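Local coordinates for protein HTH-type transcriptional regulator AscG (Escherichia coli, PDB 3BRQ) that represses transcription of the cryptic asc operon by binding specific DNA sequences, as a member of the LacI family, at residues B[33-36]-B[37-40]; B[43-46]-B[47-51]; B[71-75]-B[76-80]; B[252-255]-B[256-260]. One frame throughout, in Å; residues are numbered along the deposited sequence.

All four contacts sit at helix ends, two at starts and two at finishes. Interactions 1 and 2 share helix 36-49: the first lies at its start, close to the middle of the chain, and the second at its far end, where more of the residues reach the surface. Interaction 4 starts helix 255-270, which packs against helix 36-49, so interactions 1 and 4 touch directly and 2 and 4 meet further along. Interaction 3 stands apart, at the end of helix 63-75. Both 2 and 3 close in Schellman motifs, but 2 carries charged side chains and 3 a CH-pi contact. Interactions 1, 2 and 3 also touch the second subunit; 4 does not.

Interaction 1 of 4, residues B[33-36]-B[37-40]; sequences GIYF and SELL. With SO4 (sulfate ion), chain F.
Ile-34 and Leu-39 cross at about a right angle where the loop runs into the helix, CG2 of Ile-34 meeting CD2 of Leu-39 at 3.8 Å. Tyr-35, the N-cap residue, has CG trans to the backbone N (chi1 -178°), which lays one face of its ring over the first turn: Ser-37 N lies 3.7 Å above the plane of the Tyr-35 ring, nearer its rim than its middle. Glu-38 crosses the tyrosine almost perpendicularly, its CB 3.5 Å from Tyr-35 CD2, and its carboxylate plane is turned 53° from the ring. Phe-36 presents its ring obliquely to the next turn, with CE1 4.2 Å from Leu-40 CD2, and also packs on Leu-40 of the second subunit. The backbone starts the helix with Leu-39 N to Tyr-35 O (2.9 Å) and Leu-40 N to Phe-36 O (2.8 Å). With an alanine at Leu-39, Ile-34 CG2 would probably lose its contact with the CD2 branch, and a gap would open toward Met-82 and Tyr-84 on strand 80-84. At the loop end, Gly-33 N donates to O4 of a sulfate, probably from the crystallisation liquor, at 2.9 Å; Tyr-84, Arg-86, Ser-151 and Thr-153 hold it too. Apolar branches pack one side of the helix start, while just before it an anion is held by a backbone N-H together with hydroxyls and an arginine.

Interaction 2 of 4, residues B[43-46]-B[47-51]; sequences AARM and AEEKG
Glu-48 N donates to Ala-44 O at 2.8 Å, the shortest of four successive backbone bonds that carry the helix through this turn. It runs nearly along the C=O axis, as does the bond from Glu-49 N to Arg-45 O. The Glu-48 side chain is stretched out, with chi1 175° and chi2 179°, and this reach takes its carboxylate to the second subunit: OE2 bonds firmly to ND1 of His-61 there, while the bond of OE1 to ND2 of Asn-28 of that subunit is less certain, because the place of OE1 is itself in some doubt. Arg-45 lies beside Glu-48 and points the same way, but NE of Arg-45 is 3.8 Å from Glu-48 OE1, a long salt bridge. The oxygen is well out of the guanidinium plane, so charge alone links them. Glu-49 crosses the same arginine, its OE2 4.0 Å from Arg-45 CG. On another side, the bent chain of Met-46, a selenomethionine here, runs alongside Lys-50, with Met-46 CE 3.7 Å from Lys-50 CG; both lie toward helix 255-270, touching Ile-263 and Ile-267 respectively. Gly-51 then takes a positive phi of 75° and its N bonds back to Glu-48 O at 3.0 Å, while Arg-52 N reaches Ala-47 O. This is a Schellman motif, closing the helix of the beta-alpha-beta unit formed by strand 21-27, helix 36-49 and strand 53-60.

Interaction 3 of 4, residues B[71-75]-B[76-80]; sequences QYLLD and LRCDA
Tyr-72 CG stands trans to the backbone N (chi1 179°) and Leu-76 CG trans to the carbonyl carbon (chi1 -60°), with CD1 carried on straight out (chi2 177°); between them these torsions bring CD1 of Leu-76 over one face of the tyrosine ring, just beside a Schellman motif that ends helix 63-75. The CH-pi contact puts Leu-76 CD1 3.9 Å from the Tyr-72 ring centroid, displaced toward the rim. At the far end of the ring, Tyr-72 OH bonds to OG1 of Thr-21 of the second subunit, and Leu-76 packs on Leu-55 of that chain. Replacing Leu-76 by an alanine would probably leave that ring face without its methyl cover and open a gap at the subunit boundary.

Arg-77 is the C-prime residue, with a positive phi. Cys-78 N reaches back to Leu-73 O at 3.1 Å, and this carbonyl also takes a weak bond from Leu-76 N. Cys-78 SG turns in against Leu-73 CB at 3.9 Å, next to Leu-55 of its own chain. Arg-77 N makes the second bond of the motif, to Leu-74 O at 2.6 Å, coming from above the carbonyl plane. A water ties the turn together, donating to Cys-78 O at 2.6 Å and to Leu-74 O at 3.3 Å.

Interaction 4 of 4, residues B[252-255]-B[256-260]; sequences KIPV and TEMIQ
Pro-254 O receives Met-258 N at 2.8 Å, and Val-255 O receives Ile-259 N at the same 2.8 Å; these two backbone bonds launch helix 255-270, with Pro-254 as N-cap. Just before them Pro-254 forms the centre of an inverse gamma turn, in which Val-255 N makes a weak bond to Ile-253 O.

The apolar contacts lie on two sides. Met-258, a selenomethionine, runs out with chi2 near anti (170°), which puts its SE 3.8 Å from Ile-253 CG2, the two side chains crossing at a slant. Val-255 and Ile-259 instead run side by side, pointing the same way, with Val-255 CG1 4.2 Å from Ile-259 CG1, and both face helix 36-49.

Among the polar side chains, Glu-257 folds at chi2 (81°), so that its OE1 rests 3.4 Å from Pro-254 CB. Lys-252 NZ stays 5.2 Å from Glu-257 OE1, where opposite charges may attract without touching. Thr-256 OG1 makes a weak hydrogen bond to Glu-38 OE2.

Strand 249-252 belongs to the mixed sheet of one lobe, whereas helix 255-270 packs on helix 36-49 of the other, so this turn is one of the interlobe crossovers of the periplasmic binding protein-like fold.

Interaction 1 of 4, residues B[33-36]-B[37-40]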
loop_
_atom_site.group_PDB
_atom_site.type_symbol
_atom_site.label_atom_id
_atom_site.label_comp_id
_atom_site.label_asym_id
_atom_site.label_seq_id
_atom_site.Cartn_x
_atom_site.Cartn_y
_atom_site.Cartn_z
ATOM N N GLY B 33 -2.762 -8.091 6.868
ATOM C CA GLY B 33 -1.681 -8.607 7.691
ATOM C C GLY B 33 -0.441 -9.017 6.916
ATOM O O GLY B 33 0.674 -8.840 7.420
ATOM N N ILE B 34 -0.605 -9.496 5.667
ATOM C CA ILE B 34 0.530 -9.734 4.790
ATOM C C ILE B 34 0.460 -8.606 3.735
ATOM O O ILE B 34 -0.466 -8.565 2.916
ATOM C CB ILE B 34 0.458 -11.137 4.074
ATOM C CG1 ILE B 34 0.152 -12.300 5.051
ATOM C CG2 ILE B 34 1.708 -11.367 3.161
ATOM C CD1 ILE B 34 1.066 -12.411 6.259
ATOM N N TYR B 35 1.401 -7.676 3.757
ATOM C CA TYR B 35 1.283 -6.497 2.851
ATOM C C TYR B 35 0.895 -6.931 1.430
ATOM O O TYR B 35 1.528 -7.793 0.830
ATOM C CB TYR B 35 2.569 -5.660 2.864
ATOM C CG TYR B 35 2.553 -4.392 1.996
ATOM C CD1 TYR B 35 1.372 -3.724 1.687
ATOM C CD2 TYR B 35 3.749 -3.841 1.535
ATOM C CE1 TYR B 35 1.374 -2.540 0.897
ATOM C CE2 TYR B 35 3.767 -2.677 0.761
ATOM C CZ TYR B 35 2.586 -2.032 0.449
ATOM O OH TYR B 35 2.640 -0.883 -0.319
ATOM N N PHE B 36 -0.194 -6.378 0.917
ATOM C CA PHE B 36 -0.789 -6.904 -0.303
ATOM C C PHE B 36 0.036 -6.533 -1.570
ATOM O O PHE B 36 0.262 -7.372 -2.443
ATOM C CB PHE B 36 -2.265 -6.476 -0.305
ATOM C CG PHE B 36 -3.087 -6.917 -1.495
ATOM C CD1 PHE B 36 -2.623 -7.840 -2.433
ATOM C CD2 PHE B 36 -4.388 -6.428 -1.631
ATOM C CE1 PHE B 36 -3.400 -8.199 -3.523
ATOM C CE2 PHE B 36 -5.200 -6.801 -2.724
ATOM C CZ PHE B 36 -4.696 -7.693 -3.669
ATOM N N SER B 37 0.524 -5.317 -1.686
ATOM C CA SER B 37 1.227 -5.026 -2.944
ATOM C C SER B 37 2.569 -5.787 -2.959
ATOM O O SER B 37 2.977 -6.295 -4.012
ATOM C CB SER B 37 1.411 -3.539 -3.138
ATOM O OG SER B 37 2.316 -3.099 -2.177
ATOM N N GLU B 38 3.192 -5.916 -1.783
ATOM C CA GLU B 38 4.379 -6.753 -1.612
ATOM C C GLU B 38 4.101 -8.211 -1.944
ATOM O O GLU B 38 4.854 -8.818 -2.713
ATOM C CB GLU B 38 4.926 -6.664 -0.197
ATOM C CG GLU B 38 6.460 -6.647 -0.146
ATOM C CD GLU B 38 7.016 -7.079 1.219
ATOM O OE1 GLU B 38 6.337 -6.835 2.258
ATOM O OE2 GLU B 38 8.126 -7.675 1.261
ATOM N N LEU B 39 3.009 -8.770 -1.408
ATOM C CA LEU B 39 2.723 -10.162 -1.675
ATOM C C LEU B 39 2.434 -10.365 -3.161
ATOM O O LEU B 39 2.869 -11.344 -3.747
ATOM C CB LEU B 39 1.596 -10.724 -0.755
ATOM C CG LEU B 39 0.099 -10.733 -1.051
ATOM C CD1 LEU B 39 -0.307 -11.823 -2.017
ATOM C CD2 LEU B 39 -0.676 -10.997 0.273
ATOM N N LEU B 40 1.730 -9.414 -3.777
ATOM C CA LEU B 40 1.337 -9.557 -5.178
ATOM C C LEU B 40 2.568 -9.453 -6.068
ATOM O O LEU B 40 2.705 -10.156 -7.061
ATOM C CB LEU B 40 0.306 -8.492 -5.571
ATOM C CG LEU B 40 -0.354 -8.567 -6.954
ATOM C CD1 LEU B 40 -1.052 -9.918 -7.207
ATOM C CD2 LEU B 40 -1.344 -7.448 -7.150
HETATM S S SO4 F . -6.123 -10.138 7.753
HETATM O O1 SO4 F . -5.760 -11.035 8.800
HETATM O O2 SO4 F . -7.265 -10.716 6.995
HETATM O O3 SO4 F . -6.309 -8.801 8.255
HETATM O O4 SO4 F . -4.933 -9.978 6.925
#

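Interaction 2 of 4, residues B[43-46]-B[47-51]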
loop_
_atom_site.group_PDB
_atom_site.type_symbol
_atom_site.label_atom_id
_atom_site.label_comp_id
_atom_site.label_asym_id
_atom_site.label_seq_id
_atom_site.Cartn_x
_atom_site.Cartn_y
_atom_site.Cartn_z
ATOM N N ALA B 43 4.489 -12.825 -5.668
ATOM C CA ALA B 43 3.721 -13.808 -6.444
ATOM C C ALA B 43 3.851 -13.632 -7.968
ATOM O O ALA B 43 4.093 -14.597 -8.677
ATOM C CB ALA B 43 2.243 -13.805 -6.042
ATOM N N ALA B 44 3.656 -12.412 -8.448
ATOM C CA ALA B 44 3.713 -12.103 -9.902
ATOM C C ALA B 44 5.093 -12.382 -10.428
ATOM O O ALA B 44 5.248 -13.042 -11.424
ATOM C CB ALA B 44 3.373 -10.617 -10.191
ATOM N N ARG B 45 6.099 -11.862 -9.743
ATOM C CA ARG B 45 7.470 -12.177 -10.118
ATOM C C ARG B 45 7.738 -13.701 -10.175
ATOM O O ARG B 45 8.288 -14.204 -11.153
ATOM C CB ARG B 45 8.431 -11.449 -9.177
ATOM C CG ARG B 45 9.669 -10.948 -9.855
ATOM C CD ARG B 45 9.367 -9.868 -10.901
ATOM N NE ARG B 45 10.441 -9.819 -11.901
ATOM C CZ ARG B 45 11.177 -8.741 -12.200
ATOM N NH1 ARG B 45 10.960 -7.578 -11.580
ATOM N NH2 ARG B 45 12.136 -8.822 -13.135
HETATM N N MSE B 46 7.290 -14.451 -9.176
HETATM C CA MSE B 46 7.603 -15.872 -9.159
HETATM C C MSE B 46 6.910 -16.617 -10.300
HETATM O O MSE B 46 7.524 -17.443 -10.983
HETATM C CB MSE B 46 7.194 -16.491 -7.825
HETATM C CG MSE B 46 8.320 -16.686 -6.831
HETATM SE SE MSE B 46 8.293 -18.565 -6.299
HETATM C CE MSE B 46 9.025 -19.306 -7.976
ATOM N N ALA B 47 5.622 -16.333 -10.505
ATOM C CA ALA B 47 4.881 -16.882 -11.627
ATOM C C ALA B 47 5.555 -16.497 -12.953
ATOM O O ALA B 47 5.748 -17.353 -13.820
ATOM C CB ALA B 47 3.424 -16.391 -11.609
ATOM N N GLU B 48 5.924 -15.232 -13.107
ATOM C CA GLU B 48 6.543 -14.786 -14.373
ATOM C C GLU B 48 7.809 -15.609 -14.652
ATOM O O GLU B 48 7.942 -16.197 -15.739
ATOM C CB GLU B 48 6.811 -13.268 -14.362
ATOM C CG GLU B 48 7.551 -12.726 -15.581
ATOM C CD GLU B 48 7.755 -11.231 -15.512
ATOM O OE1 GLU B 48 7.758 -10.666 -14.412
ATOM O OE2 GLU B 48 7.897 -10.587 -16.559
ATOM N N GLU B 49 8.692 -15.723 -13.653
ATOM C CA GLU B 49 9.962 -16.422 -13.854
ATOM C C GLU B 49 9.741 -17.887 -14.196
ATOM O O GLU B 49 10.500 -18.460 -14.978
ATOM C CB GLU B 49 10.880 -16.309 -12.632
ATOM C CG GLU B 49 11.346 -14.864 -12.296
ATOM C CD GLU B 49 12.340 -14.826 -11.127
ATOM O OE1 GLU B 49 13.386 -15.522 -11.243
ATOM O OE2 GLU B 49 12.093 -14.121 -10.100
ATOM N N LYS B 50 8.722 -18.502 -13.612
ATOM C CA LYS B 50 8.445 -19.905 -13.907
ATOM C C LYS B 50 7.527 -20.171 -15.117
ATOM O O LYS B 50 7.078 -21.313 -15.295
ATOM C CB LYS B 50 7.898 -20.611 -12.661
ATOM C CG LYS B 50 8.877 -20.626 -11.438
ATOM C CD LYS B 50 10.113 -21.501 -11.668
ATOM C CE LYS B 50 11.158 -21.356 -10.510
ATOM N NZ LYS B 50 12.587 -21.580 -10.989
ATOM N N GLY B 51 7.217 -19.130 -15.906
ATOM C CA GLY B 51 6.453 -19.285 -17.146
ATOM C C GLY B 51 4.972 -19.541 -16.975
ATOM O O GLY B 51 4.337 -20.089 -17.893
#

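Interaction 3 of 4, residues B[71-75]-B[76-80]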
loop_
_atom_site.group_PDB
_atom_site.type_symbol
_atom_site.label_atom_id
_atom_site.label_comp_id
_atom_site.label_asym_id
_atom_site.label_seq_id
_atom_site.Cartn_x
_atom_site.Cartn_y
_atom_site.Cartn_z
ATOM N N GLN B 71 -14.109 -20.694 -6.761
ATOM C CA GLN B 71 -14.825 -21.364 -7.863
ATOM C C GLN B 71 -14.771 -20.645 -9.181
ATOM O O GLN B 71 -14.663 -21.293 -10.222
ATOM C CB GLN B 71 -16.292 -21.573 -7.522
ATOM C CG GLN B 71 -16.954 -22.569 -8.464
ATOM C CD GLN B 71 -16.276 -23.946 -8.429
ATOM O OE1 GLN B 71 -16.140 -24.547 -7.358
ATOM N NE2 GLN B 71 -15.864 -24.453 -9.602
ATOM N N TYR B 72 -14.937 -19.326 -9.149
ATOM C CA TYR B 72 -14.794 -18.516 -10.340
ATOM C C TYR B 72 -13.467 -18.821 -11.003
ATOM O O TYR B 72 -13.431 -19.108 -12.191
ATOM C CB TYR B 72 -14.911 -17.030 -10.007
ATOM C CG TYR B 72 -14.750 -16.086 -11.188
ATOM C CD1 TYR B 72 -15.617 -16.150 -12.293
ATOM C CD2 TYR B 72 -13.733 -15.142 -11.211
ATOM C CE1 TYR B 72 -15.470 -15.279 -13.388
ATOM C CE2 TYR B 72 -13.582 -14.259 -12.317
ATOM C CZ TYR B 72 -14.461 -14.342 -13.395
ATOM O OH TYR B 72 -14.316 -13.489 -14.502
ATOM N N LEU B 73 -12.373 -18.746 -10.264
ATOM C CA LEU B 73 -11.055 -18.966 -10.874
ATOM C C LEU B 73 -10.847 -20.346 -11.445
ATOM O O LEU B 73 -10.252 -20.488 -12.504
ATOM C CB LEU B 73 -9.896 -18.613 -9.926
ATOM C CG LEU B 73 -9.619 -17.142 -9.611
ATOM C CD1 LEU B 73 -8.464 -17.067 -8.636
ATOM C CD2 LEU B 73 -9.312 -16.289 -10.884
ATOM N N LEU B 74 -11.351 -21.350 -10.759
ATOM C CA LEU B 74 -11.338 -22.701 -11.304
ATOM C C LEU B 74 -12.111 -22.848 -12.636
ATOM O O LEU B 74 -11.646 -23.531 -13.578
ATOM C CB LEU B 74 -11.902 -23.654 -10.260
ATOM C CG LEU B 74 -10.988 -23.649 -9.058
ATOM C CD1 LEU B 74 -11.518 -24.675 -8.034
ATOM C CD2 LEU B 74 -9.512 -23.971 -9.507
ATOM N N ASP B 75 -13.248 -22.144 -12.730
ATOM C CA ASP B 75 -14.089 -22.191 -13.902
ATOM C C ASP B 75 -13.408 -21.361 -14.996
ATOM O O ASP B 75 -13.843 -21.381 -16.157
ATOM C CB ASP B 75 -15.437 -21.568 -13.582
ATOM C CG ASP B 75 -16.266 -22.420 -12.641
ATOM O OD1 ASP B 75 -15.877 -23.557 -12.389
ATOM O OD2 ASP B 75 -17.307 -21.961 -12.164
ATOM N N LEU B 76 -12.383 -20.603 -14.639
ATOM C CA LEU B 76 -11.564 -19.980 -15.687
ATOM C C LEU B 76 -10.390 -20.910 -16.014
ATOM O O LEU B 76 -9.535 -20.570 -16.824
ATOM C CB LEU B 76 -11.091 -18.600 -15.260
ATOM C CG LEU B 76 -12.225 -17.616 -14.959
ATOM C CD1 LEU B 76 -11.616 -16.305 -14.468
ATOM C CD2 LEU B 76 -13.099 -17.418 -16.194
ATOM N N ARG B 77 -10.396 -22.100 -15.420
ATOM C CA ARG B 77 -9.311 -23.071 -15.590
ATOM C C ARG B 77 -7.955 -22.586 -15.076
ATOM O O ARG B 77 -6.927 -22.858 -15.693
ATOM C CB ARG B 77 -9.159 -23.564 -17.049
ATOM C CG ARG B 77 -8.870 -25.075 -17.145
ATOM C CD ARG B 77 -8.260 -25.502 -18.500
ATOM N NE ARG B 77 -9.042 -25.063 -19.649
ATOM C CZ ARG B 77 -9.252 -25.795 -20.754
ATOM N NH1 ARG B 77 -8.762 -27.038 -20.854
ATOM N NH2 ARG B 77 -9.965 -25.288 -21.761
ATOM N N CYS B 78 -7.943 -21.894 -13.942
ATOM C CA CYS B 78 -6.726 -21.861 -13.124
ATOM C C CYS B 78 -6.328 -23.264 -12.685
ATOM O O CYS B 78 -7.162 -24.057 -12.246
ATOM C CB CYS B 78 -6.882 -20.963 -11.898
ATOM S SG CYS B 78 -6.996 -19.252 -12.381
ATOM N N ASP B 79 -5.038 -23.550 -12.785
ATOM C CA ASP B 79 -4.483 -24.880 -12.483
ATOM C C ASP B 79 -4.164 -25.076 -10.988
ATOM O O ASP B 79 -4.182 -26.190 -10.503
ATOM C CB ASP B 79 -3.243 -25.094 -13.347
ATOM C CG ASP B 79 -3.547 -24.909 -14.845
ATOM O OD1 ASP B 79 -4.049 -25.870 -15.437
ATOM O OD2 ASP B 79 -3.360 -23.799 -15.406
ATOM N N ALA B 80 -3.894 -23.974 -10.277
ATOM C CA ALA B 80 -3.661 -23.954 -8.833
ATOM C C ALA B 80 -4.208 -22.658 -8.239
ATOM O O ALA B 80 -4.208 -21.600 -8.914
ATOM C CB ALA B 80 -2.176 -24.020 -8.550
HETATM O O HOH W 1 -9.114 -25.569 -13.146
#

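Interaction 4 of 4, residues B[252-255]-B[256-260]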
loop_
_atom_site.group_PDB
_atom_site.type_symbol
_atom_site.label_atom_id
_atom_site.label_comp_id
_atom_site.label_asym_id
_atom_site.label_seq_id
_atom_site.Cartn_x
_atom_site.Cartn_y
_atom_site.Cartn_z
ATOM N N LYS B 252 8.639 -6.985 11.846
ATOM C CA LYS B 252 8.713 -7.347 10.447
ATOM C C LYS B 252 8.255 -8.783 10.205
ATOM O O LYS B 252 8.709 -9.710 10.885
ATOM C CB LYS B 252 10.136 -7.164 9.905
ATOM C CG LYS B 252 10.252 -7.384 8.387
ATOM C CD LYS B 252 11.673 -7.068 7.978
ATOM C CE LYS B 252 11.776 -6.908 6.460
ATOM N NZ LYS B 252 11.925 -8.223 5.772
ATOM N N ILE B 253 7.337 -8.921 9.248
ATOM C CA ILE B 253 6.794 -10.204 8.785
ATOM C C ILE B 253 7.607 -10.581 7.551
ATOM O O ILE B 253 7.831 -9.736 6.680
ATOM C CB ILE B 253 5.236 -10.096 8.461
ATOM C CG1 ILE B 253 4.466 -9.433 9.633
ATOM C CG2 ILE B 253 4.583 -11.461 8.072
ATOM C CD1 ILE B 253 4.525 -10.160 11.018
ATOM N N PRO B 254 8.049 -11.859 7.471
ATOM C CA PRO B 254 8.778 -12.363 6.320
ATOM C C PRO B 254 7.839 -12.587 5.112
ATOM O O PRO B 254 7.742 -13.694 4.571
ATOM C CB PRO B 254 9.364 -13.673 6.823
ATOM C CG PRO B 254 8.389 -14.145 7.885
ATOM C CD PRO B 254 7.827 -12.906 8.506
ATOM N N VAL B 255 7.163 -11.528 4.692
ATOM C CA VAL B 255 6.236 -11.607 3.560
ATOM C C VAL B 255 6.872 -12.272 2.337
ATOM O O VAL B 255 6.341 -13.243 1.808
ATOM C CB VAL B 255 5.678 -10.178 3.172
ATOM C CG1 VAL B 255 4.880 -10.216 1.858
ATOM C CG2 VAL B 255 4.820 -9.659 4.261
ATOM N N THR B 256 8.010 -11.742 1.900
ATOM C CA THR B 256 8.726 -12.246 0.724
ATOM C C THR B 256 9.002 -13.753 0.750
ATOM O O THR B 256 8.687 -14.515 -0.197
ATOM C CB THR B 256 10.084 -11.517 0.601
ATOM O OG1 THR B 256 9.838 -10.173 0.210
ATOM C CG2 THR B 256 10.970 -12.191 -0.414
ATOM N N GLU B 257 9.593 -14.173 1.850
ATOM C CA GLU B 257 9.784 -15.591 2.118
ATOM C C GLU B 257 8.490 -16.335 2.073
ATOM O O GLU B 257 8.420 -17.441 1.519
ATOM C CB GLU B 257 10.431 -15.808 3.489
ATOM C CG GLU B 257 11.889 -15.349 3.590
ATOM C CD GLU B 257 12.087 -13.832 3.828
ATOM O OE1 GLU B 257 11.107 -13.049 4.008
ATOM O OE2 GLU B 257 13.276 -13.425 3.838
HETATM N N MSE B 258 7.458 -15.767 2.695
HETATM C CA MSE B 258 6.192 -16.480 2.801
HETATM C C MSE B 258 5.561 -16.703 1.423
HETATM O O MSE B 258 4.966 -17.753 1.187
HETATM C CB MSE B 258 5.215 -15.709 3.694
HETATM C CG MSE B 258 5.378 -16.071 5.186
HETATM SE SE MSE B 258 4.364 -14.850 6.262
HETATM C CE MSE B 258 2.750 -15.815 6.150
ATOM N N ILE B 259 5.716 -15.714 0.540
ATOM C CA ILE B 259 5.089 -15.712 -0.792
ATOM C C ILE B 259 5.807 -16.671 -1.724
ATOM O O ILE B 259 5.176 -17.391 -2.512
ATOM C CB ILE B 259 5.016 -14.283 -1.390
ATOM C CG1 ILE B 259 4.006 -13.476 -0.593
ATOM C CG2 ILE B 259 4.423 -14.287 -2.793
ATOM C CD1 ILE B 259 2.661 -14.279 -0.361
ATOM N N GLN B 260 7.129 -16.687 -1.598
ATOM C CA GLN B 260 7.975 -17.557 -2.385
ATOM C C GLN B 260 7.737 -18.999 -1.980
ATOM O O GLN B 260 7.730 -19.890 -2.841
ATOM C CB GLN B 260 9.429 -17.190 -2.195
ATOM C CG GLN B 260 9.825 -15.860 -2.845
ATOM C CD GLN B 260 11.260 -15.474 -2.516
ATOM O OE1 GLN B 260 11.917 -16.137 -1.715
ATOM N NE2 GLN B 260 11.757 -14.387 -3.137
#